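PDB 4XGO: anopheles Plasmodium-responsive Leucine-rich repeat protein 1B from Anopheles gambiae, which probably takes part in the mosquito's response to Plasmodium and interacts with the related protein LRIM1; the part present here is its leucine-rich repeat domain. Local coordinates for residues A[132-137]-A[145-150]; A[155-158]-A[163-166]. All coordinates share one frame; numbering follows the deposited sequence.

Interaction 1 of 2, residues A[132-137]-A[145-150]; sequences THVDLA and VNVSYN. With NAG (2-acetamido-2-deoxy-beta-D-glucopyranose), chain C; NAG (2-acetamido-2-deoxy-beta-D-glucopyranose), chain B.
Within the hydrophobic core of a leucine-rich repeat solenoid, L136 on the return side of the coil meets V145 and V147 from the strand side. The two segments run in opposite directions, with CA atoms of V134 and V147 9.1 Å apart, and no hydrogen bond joins them. L136 CD1 lies 3.9 Å from V145 CG1 as the two side chains slide past each other, and 4.2 Å from V147 CG1, which it meets tip to tip. V134 CG1 adds a looser contact to V147. V145 and V147 alternate with N146, which points away from the core and carries N-acetylglucosamine on ND2. In this N146–S148 glycosylation sequon, N146 OD1 is gripped twice: S148 N closes an Asx turn (3.0 Å) and S148 OG sits on a lone pair (2.9 Å), holding the amide in place. Farther on, N150 ND2 makes a nearly straight bond to V147 O (3.0 Å, 177°), approaching from above the carbonyl plane; it also binds L126 O, while N150 OD1 receives L131 N, as in the asparagine ladder of this fold. Strand 144-146 is flanked by strands 123-125 and 163-165, with L124 and L164 continuing the apolar layer on its two sides.

Interaction 2 of 2, residues A[155-158]-A[163-166]; sequences LAIP and ELDA. Unlike the reference sequence in segment 155-158: A156 (reference Val). With NAG (2-acetamido-2-deoxy-beta-D-glucopyranose), chain C.
The backbones of 155-158 and 163-166 run antiparallel but too far apart to bond, with CA atoms of L155 and A166 8.0 Å apart and those of I157 and L164 8.3 Å apart. Side chains alone fill the gap. L164, with CG anti to the backbone N (chi1 175°), extends straight across, so that its CD2 methyl meets the I157 side chain, touching CG1, CG2 and CD1, nearest CG1 at 3.7 Å, and the two chains cross obliquely. L155 likewise extends toward the opposite segment and straddles the small A166: L155 CD2 lies 3.9 Å from A166 CB, and L155 CD1 is only slightly farther. A looser contact of L155 CD2 with L164 CD2, at 4.2 Å, joins the two pairs into one buried apolar patch. D165, between L164 and A166, points the other way, and its OD2 accepts N2 of the protein-linked N-acetylglucosamine in a nearly straight bond (2.8 Å, 169°), while its OD1 is bonded to S167 OG. A166 O accepts the side-chain amides of N169 and N190, as expected of an asparagine ladder. Alternation of core-facing L164 and A166 with outward D165, met by apolar residues from the returning chain, is characteristic of a leucine-rich repeat coil, in which strand 163-165 belongs to the parallel strand face.

From strand 123-125 the chain passes along the return segment 132-137, turns, and comes back as strand 144-146, so interaction 1 closes a short loop. The chain then runs through 155-158 and back to strand 163-165, where interaction 2 closes the next one. The contacts follow in series, neither nesting nor crossing, and repeat the same core packing one turn along the solenoid. Their strands are neighbours, joined by probable hydrogen bonds from V147 N to D165 O (2.8 Å) and from D165 N to V145 O (2.9 Å). On the return side, L136 packs against A156 and P158. The sugar attached in interaction 1 reaches D165 on the next strand, in interaction 2.

Interaction 1 of 2, residues A[132-137]-A[145-150]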
ATOM      1  N   THR A 132     -19.632   5.699  -3.611  1.00 15.63           N
ATOM      2  CA  THR A 132     -20.365   6.873  -4.083  1.00 16.40           C
ATOM      3  C   THR A 132     -21.690   7.061  -3.355  1.00 17.17           C
ATOM      4  O   THR A 132     -22.356   8.086  -3.520  1.00 17.66           O
ATOM      5  CB  THR A 132     -20.662   6.740  -5.578  1.00 17.24           C
ATOM      6  OG1 THR A 132     -21.368   5.517  -5.806  1.00 17.27           O
ATOM      7  CG2 THR A 132     -19.360   6.763  -6.372  1.00 17.11           C
ATOM      8  N   HIS A 133     -22.103   6.057  -2.589  1.00 16.75           N
ATOM      9  CA  HIS A 133     -23.320   6.138  -1.834  1.00 17.81           C
ATOM     10  C   HIS A 133     -23.202   5.349  -0.538  1.00 17.52           C
ATOM     11  O   HIS A 133     -22.877   4.168  -0.564  1.00 17.06           O
ATOM     12  CB  HIS A 133     -24.481   5.548  -2.640  1.00 18.74           C
ATOM     13  CG  HIS A 133     -25.782   5.575  -1.909  1.00 19.75           C
ATOM     14  ND1 HIS A 133     -26.582   6.701  -1.863  1.00 21.11           N
ATOM     15  CD2 HIS A 133     -26.399   4.643  -1.147  1.00 19.99           C
ATOM     16  CE1 HIS A 133     -27.660   6.440  -1.141  1.00 21.70           C
ATOM     17  NE2 HIS A 133     -27.567   5.204  -0.688  1.00 21.07           N
ATOM     18  N   VAL A 134     -23.474   6.026   0.571  1.00 17.89           N
ATOM     19  CA  VAL A 134     -23.746   5.393   1.842  1.00 18.86           C
ATOM     20  C   VAL A 134     -24.559   6.369   2.693  1.00 19.79           C
ATOM     21  O   VAL A 134     -24.085   7.467   3.001  1.00 20.53           O
ATOM     22  CB  VAL A 134     -22.477   4.914   2.583  1.00 18.28           C
ATOM     23  CG1 VAL A 134     -21.465   6.033   2.771  1.00 18.20           C
ATOM     24  CG2 VAL A 134     -22.872   4.282   3.911  1.00 18.26           C
ATOM     25  N   ASP A 135     -25.784   5.981   3.040  1.00 20.77           N
ATOM     26  CA  ASP A 135     -26.649   6.841   3.858  1.00 21.35           C
ATOM     27  C   ASP A 135     -26.457   6.518   5.334  1.00 20.51           C
ATOM     28  O   ASP A 135     -27.180   5.690   5.914  1.00 20.40           O
ATOM     29  CB  ASP A 135     -28.130   6.711   3.467  1.00 22.84           C
ATOM     30  CG  ASP A 135     -29.012   7.738   4.184  1.00 25.01           C
ATOM     31  OD1 ASP A 135     -28.537   8.374   5.144  1.00 24.36           O
ATOM     32  OD2 ASP A 135     -30.189   7.925   3.782  1.00 27.15           O
ATOM     33  N   LEU A 136     -25.459   7.167   5.937  1.00 19.69           N
ATOM     34  CA  LEU A 136     -25.129   6.940   7.340  1.00 19.65           C
ATOM     35  C   LEU A 136     -26.236   7.412   8.275  1.00 20.44           C
ATOM     36  O   LEU A 136     -26.376   6.896   9.381  1.00 20.27           O
ATOM     37  CB  LEU A 136     -23.817   7.659   7.713  1.00 19.02           C
ATOM     38  CG  LEU A 136     -22.576   7.297   6.904  1.00 18.26           C
ATOM     39  CD1 LEU A 136     -21.473   8.342   7.117  1.00 17.84           C
ATOM     40  CD2 LEU A 136     -22.111   5.891   7.274  1.00 17.62           C
ATOM     41  N   ALA A 137     -27.028   8.377   7.812  1.00 21.66           N
ATOM     42  CA  ALA A 137     -28.086   8.988   8.624  1.00 23.52           C
ATOM     43  C   ALA A 137     -29.199   8.009   8.992  1.00 25.19           C
ATOM     44  O   ALA A 137     -29.943   8.234   9.938  1.00 25.88           O
ATOM     45  CB  ALA A 137     -28.660  10.203   7.906  1.00 23.88           C
ATOM     46  N   VAL A 145     -17.403   6.969  13.102  1.00 12.22           N
ATOM     47  CA  VAL A 145     -17.536   6.599  11.723  1.00 12.28           C
ATOM     48  C   VAL A 145     -16.350   7.118  10.894  1.00 11.72           C
ATOM     49  O   VAL A 145     -15.944   8.270  11.041  1.00 11.39           O
ATOM     50  CB  VAL A 145     -18.828   7.185  11.126  1.00 13.01           C
ATOM     51  CG1 VAL A 145     -18.897   6.846   9.656  1.00 13.46           C
ATOM     52  CG2 VAL A 145     -20.058   6.636  11.860  1.00 13.64           C
ATOM     53  N   ASN A 146     -15.824   6.280  10.007  1.00 11.27           N
ATOM     54  CA  ASN A 146     -14.761   6.695   9.116  1.00 11.19           C
ATOM     55  C   ASN A 146     -15.110   6.258   7.714  1.00 10.76           C
ATOM     56  O   ASN A 146     -15.181   5.048   7.432  1.00 10.46           O
ATOM     57  CB  ASN A 146     -13.430   6.098   9.588  1.00 12.08           C
ATOM     58  CG  ASN A 146     -12.230   6.708   8.909  1.00 13.11           C
ATOM     59  OD1 ASN A 146     -12.319   7.279   7.803  1.00 11.55           O
ATOM     60  ND2 ASN A 146     -11.087   6.608   9.597  1.00 15.47           N
ATOM     61  N   VAL A 147     -15.353   7.243   6.838  1.00  9.98           N
ATOM     62  CA  VAL A 147     -15.595   7.008   5.434  1.00 10.09           C
ATOM     63  C   VAL A 147     -14.581   7.767   4.561  1.00  9.81           C
ATOM     64  O   VAL A 147     -14.866   8.080   3.408  1.00  9.94           O
ATOM     65  CB  VAL A 147     -17.049   7.345   4.997  1.00 10.58           C
ATOM     66  CG1 VAL A 147     -18.043   6.404   5.667  1.00 10.90           C
ATOM     67  CG2 VAL A 147     -17.420   8.808   5.283  1.00 10.52           C
ATOM     68  N   SER A 148     -13.383   7.997   5.100  1.00  9.41           N
ATOM     69  CA  SER A 148     -12.357   8.740   4.380  1.00  9.38           C
ATOM     70  C   SER A 148     -11.869   7.957   3.165  1.00  9.70           C
ATOM     71  O   SER A 148     -11.994   6.753   3.128  1.00  9.21           O
ATOM     72  CB  SER A 148     -11.175   9.094   5.289  1.00  9.31           C
ATOM     73  OG  SER A 148     -10.449   7.943   5.721  1.00  9.14           O
ATOM     74  N   TYR A 149     -11.343   8.668   2.169  1.00 10.02           N
ATOM     75  CA  TYR A 149     -10.799   8.068   0.953  1.00 10.88           C
ATOM     76  C   TYR A 149     -11.857   7.252   0.192  1.00 11.15           C
ATOM     77  O   TYR A 149     -11.706   6.065  -0.060  1.00 11.26           O
ATOM     78  CB  TYR A 149      -9.537   7.255   1.247  1.00 11.63           C
ATOM     79  CG  TYR A 149      -8.387   8.095   1.755  1.00 12.61           C
ATOM     80  CD1 TYR A 149      -7.492   8.685   0.865  1.00 13.92           C
ATOM     81  CD2 TYR A 149      -8.202   8.309   3.115  1.00 13.47           C
ATOM     82  CE1 TYR A 149      -6.427   9.450   1.326  1.00 14.69           C
ATOM     83  CE2 TYR A 149      -7.124   9.063   3.578  1.00 14.72           C
ATOM     84  CZ  TYR A 149      -6.262   9.630   2.659  1.00 15.32           C
ATOM     85  OH  TYR A 149      -5.182  10.388   3.087  1.00 18.63           O
ATOM     86  N   ASN A 150     -12.916   7.942  -0.195  1.00 11.28           N
ATOM     87  CA  ASN A 150     -13.963   7.383  -1.025  1.00 11.67           C
ATOM     88  C   ASN A 150     -14.323   8.402  -2.109  1.00 12.57           C
ATOM     89  O   ASN A 150     -13.520   9.337  -2.381  1.00 12.26           O
ATOM     90  CB  ASN A 150     -15.120   6.954  -0.129  1.00 11.33           C
ATOM     91  CG  ASN A 150     -14.878   5.594   0.482  1.00 11.11           C
ATOM     92  OD1 ASN A 150     -14.807   4.596  -0.240  1.00 11.27           O
ATOM     93  ND2 ASN A 150     -14.756   5.542   1.786  1.00 10.65           N
TER
HETATM   94  C1  NAG C   1      -9.833   7.131   9.101  1.00 17.63           C
HETATM   95  C2  NAG C   1      -8.902   7.521  10.248  1.00 19.25           C
HETATM   96  C3  NAG C   1      -7.542   7.957   9.694  1.00 22.44           C
HETATM   97  C4  NAG C   1      -6.948   6.881   8.798  1.00 26.90           C
HETATM   98  C5  NAG C   1      -8.003   6.418   7.788  1.00 26.03           C
HETATM   99  C6  NAG C   1      -7.476   5.207   7.013  1.00 28.51           C
HETATM  100  C7  NAG C   1      -9.392   8.811  12.254  1.00 20.20           C
HETATM  101  C8  NAG C   1      -9.928  10.072  12.851  1.00 20.99           C
HETATM  102  N2  NAG C   1      -9.426   8.666  10.937  1.00 18.31           N
HETATM  103  O3  NAG C   1      -6.652   8.306  10.742  1.00 20.39           O
HETATM  104  O4  NAG C   1      -5.885   7.433   8.013  1.00 33.16           O
HETATM  105  O5  NAG C   1      -9.224   6.061   8.418  1.00 21.41           O
HETATM  106  O6  NAG C   1      -7.189   5.707   5.721  1.00 37.11           O
HETATM  107  O7  NAG C   1      -8.941   7.944  12.989  1.00 21.51           O
HETATM  108  C1  NAG B   2      -4.582   6.976   8.396  1.00 42.11           C
HETATM  109  C2  NAG B   2      -3.626   7.204   7.236  1.00 45.37           C
HETATM  110  C3  NAG B   2      -2.227   6.721   7.614  1.00 51.55           C
HETATM  111  C4  NAG B   2      -1.804   7.114   9.035  1.00 53.34           C
HETATM  112  C5  NAG B   2      -2.940   7.087  10.061  1.00 52.72           C
HETATM  113  C6  NAG B   2      -2.565   7.859  11.320  1.00 54.29           C
HETATM  114  C7  NAG B   2      -4.222   6.952   4.851  1.00 47.76           C
HETATM  115  C8  NAG B   2      -4.751   6.041   3.779  1.00 49.09           C
HETATM  116  N2  NAG B   2      -4.110   6.453   6.085  1.00 47.34           N
HETATM  117  O3  NAG B   2      -1.301   7.242   6.681  1.00 52.30           O
HETATM  118  O4  NAG B   2      -0.777   6.237   9.462  1.00 58.02           O
HETATM  119  O5  NAG B   2      -4.104   7.678   9.523  1.00 48.24           O
HETATM  120  O6  NAG B   2      -3.488   7.566  12.346  1.00 57.35           O
HETATM  121  O7  NAG B   2      -3.920   8.098   4.551  1.00 47.41           O

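Interaction 2 of 2, residues A[155-158]-A[163-166]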
ATOM      1  N   LEU A 155     -22.848  14.026   2.090  1.00 17.54           N
ATOM      2  CA  LEU A 155     -22.604  13.397   3.393  1.00 17.27           C
ATOM      3  C   LEU A 155     -23.816  13.584   4.285  1.00 18.08           C
ATOM      4  O   LEU A 155     -24.097  14.698   4.727  1.00 18.30           O
ATOM      5  CB  LEU A 155     -21.357  13.997   4.048  1.00 16.61           C
ATOM      6  CG  LEU A 155     -20.980  13.435   5.423  1.00 16.11           C
ATOM      7  CD1 LEU A 155     -20.556  11.972   5.292  1.00 16.01           C
ATOM      8  CD2 LEU A 155     -19.884  14.267   6.052  1.00 16.03           C
ATOM      9  N   ALA A 156     -24.535  12.493   4.545  1.00 18.71           N
ATOM     10  CA  ALA A 156     -25.606  12.504   5.517  1.00 19.44           C
ATOM     11  C   ALA A 156     -25.037  12.111   6.873  1.00 18.82           C
ATOM     12  O   ALA A 156     -24.538  11.015   7.041  1.00 19.40           O
ATOM     13  CB  ALA A 156     -26.712  11.546   5.100  1.00 20.22           C
ATOM     14  N   ILE A 157     -25.088  13.020   7.829  1.00 18.42           N
ATOM     15  CA  ILE A 157     -24.512  12.770   9.147  1.00 18.23           C
ATOM     16  C   ILE A 157     -25.615  12.266  10.072  1.00 18.73           C
ATOM     17  O   ILE A 157     -26.651  12.923  10.205  1.00 19.50           O
ATOM     18  CB  ILE A 157     -23.846  14.044   9.705  1.00 18.06           C
ATOM     19  CG1 ILE A 157     -22.678  14.448   8.789  1.00 17.41           C
ATOM     20  CG2 ILE A 157     -23.338  13.808  11.127  1.00 17.81           C
ATOM     21  CD1 ILE A 157     -21.963  15.703   9.187  1.00 17.49           C
ATOM     22  N   PRO A 158     -25.403  11.103  10.718  1.00 18.43           N
ATOM     23  CA  PRO A 158     -26.428  10.605  11.647  1.00 18.97           C
ATOM     24  C   PRO A 158     -26.571  11.480  12.910  1.00 19.17           C
ATOM     25  O   PRO A 158     -25.747  12.367  13.175  1.00 18.91           O
ATOM     26  CB  PRO A 158     -25.951   9.181  11.987  1.00 18.86           C
ATOM     27  CG  PRO A 158     -24.504   9.173  11.681  1.00 18.07           C
ATOM     28  CD  PRO A 158     -24.274  10.164  10.575  1.00 17.83           C
ATOM     29  N   GLU A 163     -17.727  11.202  16.533  1.00 15.11           N
ATOM     30  CA  GLU A 163     -16.558  11.480  15.719  1.00 15.04           C
ATOM     31  C   GLU A 163     -16.772  10.929  14.323  1.00 13.91           C
ATOM     32  O   GLU A 163     -17.120   9.757  14.155  1.00 12.81           O
ATOM     33  CB  GLU A 163     -15.278  10.899  16.337  1.00 16.55           C
ATOM     34  CG  GLU A 163     -14.066  11.090  15.446  1.00 18.90           C
ATOM     35  CD  GLU A 163     -12.716  10.923  16.144  1.00 21.88           C
ATOM     36  OE1 GLU A 163     -12.647  10.302  17.256  1.00 25.38           O
ATOM     37  OE2 GLU A 163     -11.707  11.390  15.540  1.00 23.28           O
ATOM     38  N   LEU A 164     -16.540  11.777  13.328  1.00 12.59           N
ATOM     39  CA  LEU A 164     -16.769  11.415  11.952  1.00 12.93           C
ATOM     40  C   LEU A 164     -15.640  11.905  11.065  1.00 11.77           C
ATOM     41  O   LEU A 164     -15.335  13.091  11.060  1.00 11.54           O
ATOM     42  CB  LEU A 164     -18.104  11.969  11.471  1.00 14.23           C
ATOM     43  CG  LEU A 164     -18.464  11.797   9.999  1.00 15.53           C
ATOM     44  CD1 LEU A 164     -18.396  10.366   9.536  1.00 16.50           C
ATOM     45  CD2 LEU A 164     -19.872  12.313   9.778  1.00 17.20           C
ATOM     46  N   ASP A 165     -15.014  10.976  10.343  1.00 10.96           N
ATOM     47  CA  ASP A 165     -13.971  11.308   9.392  1.00 10.53           C
ATOM     48  C   ASP A 165     -14.503  11.001   7.990  1.00 10.37           C
ATOM     49  O   ASP A 165     -14.762   9.849   7.652  1.00  9.63           O
ATOM     50  CB  ASP A 165     -12.669  10.562   9.701  1.00 10.67           C
ATOM     51  CG  ASP A 165     -11.491  10.998   8.808  1.00 10.79           C
ATOM     52  OD1 ASP A 165     -11.703  11.629   7.743  1.00 10.26           O
ATOM     53  OD2 ASP A 165     -10.321  10.680   9.179  1.00 11.35           O
ATOM     54  N   ALA A 166     -14.708  12.065   7.211  1.00 10.16           N
ATOM     55  CA  ALA A 166     -15.095  11.946   5.791  1.00 10.35           C
ATOM     56  C   ALA A 166     -14.121  12.685   4.861  1.00 10.14           C
ATOM     57  O   ALA A 166     -14.476  13.107   3.752  1.00 10.23           O
ATOM     58  CB  ALA A 166     -16.532  12.378   5.567  1.00 10.91           C
TER
HETATM   59  C1  NAG C   1      -9.833   7.131   9.101  1.00 17.63           C
HETATM   60  C2  NAG C   1      -8.902   7.521  10.248  1.00 19.25           C
HETATM   61  C3  NAG C   1      -7.542   7.957   9.694  1.00 22.44           C
HETATM   62  C4  NAG C   1      -6.948   6.881   8.798  1.00 26.90           C
HETATM   63  C5  NAG C   1      -8.003   6.418   7.788  1.00 26.03           C
HETATM   64  C6  NAG C   1      -7.476   5.207   7.013  1.00 28.51           C
HETATM   65  C7  NAG C   1      -9.392   8.811  12.254  1.00 20.20           C
HETATM   66  C8  NAG C   1      -9.928  10.072  12.851  1.00 20.99           C
HETATM   67  N2  NAG C   1      -9.426   8.666  10.937  1.00 18.31           N
HETATM   68  O3  NAG C   1      -6.652   8.306  10.742  1.00 20.39           O
HETATM   69  O4  NAG C   1      -5.885   7.433   8.013  1.00 33.16           O
HETATM   70  O5  NAG C   1      -9.224   6.061   8.418  1.00 21.41           O
HETATM   71  O6  NAG C   1      -7.189   5.707   5.721  1.00 37.11           O
HETATM   72  O7  NAG C   1      -8.941   7.944  12.989  1.00 21.51           O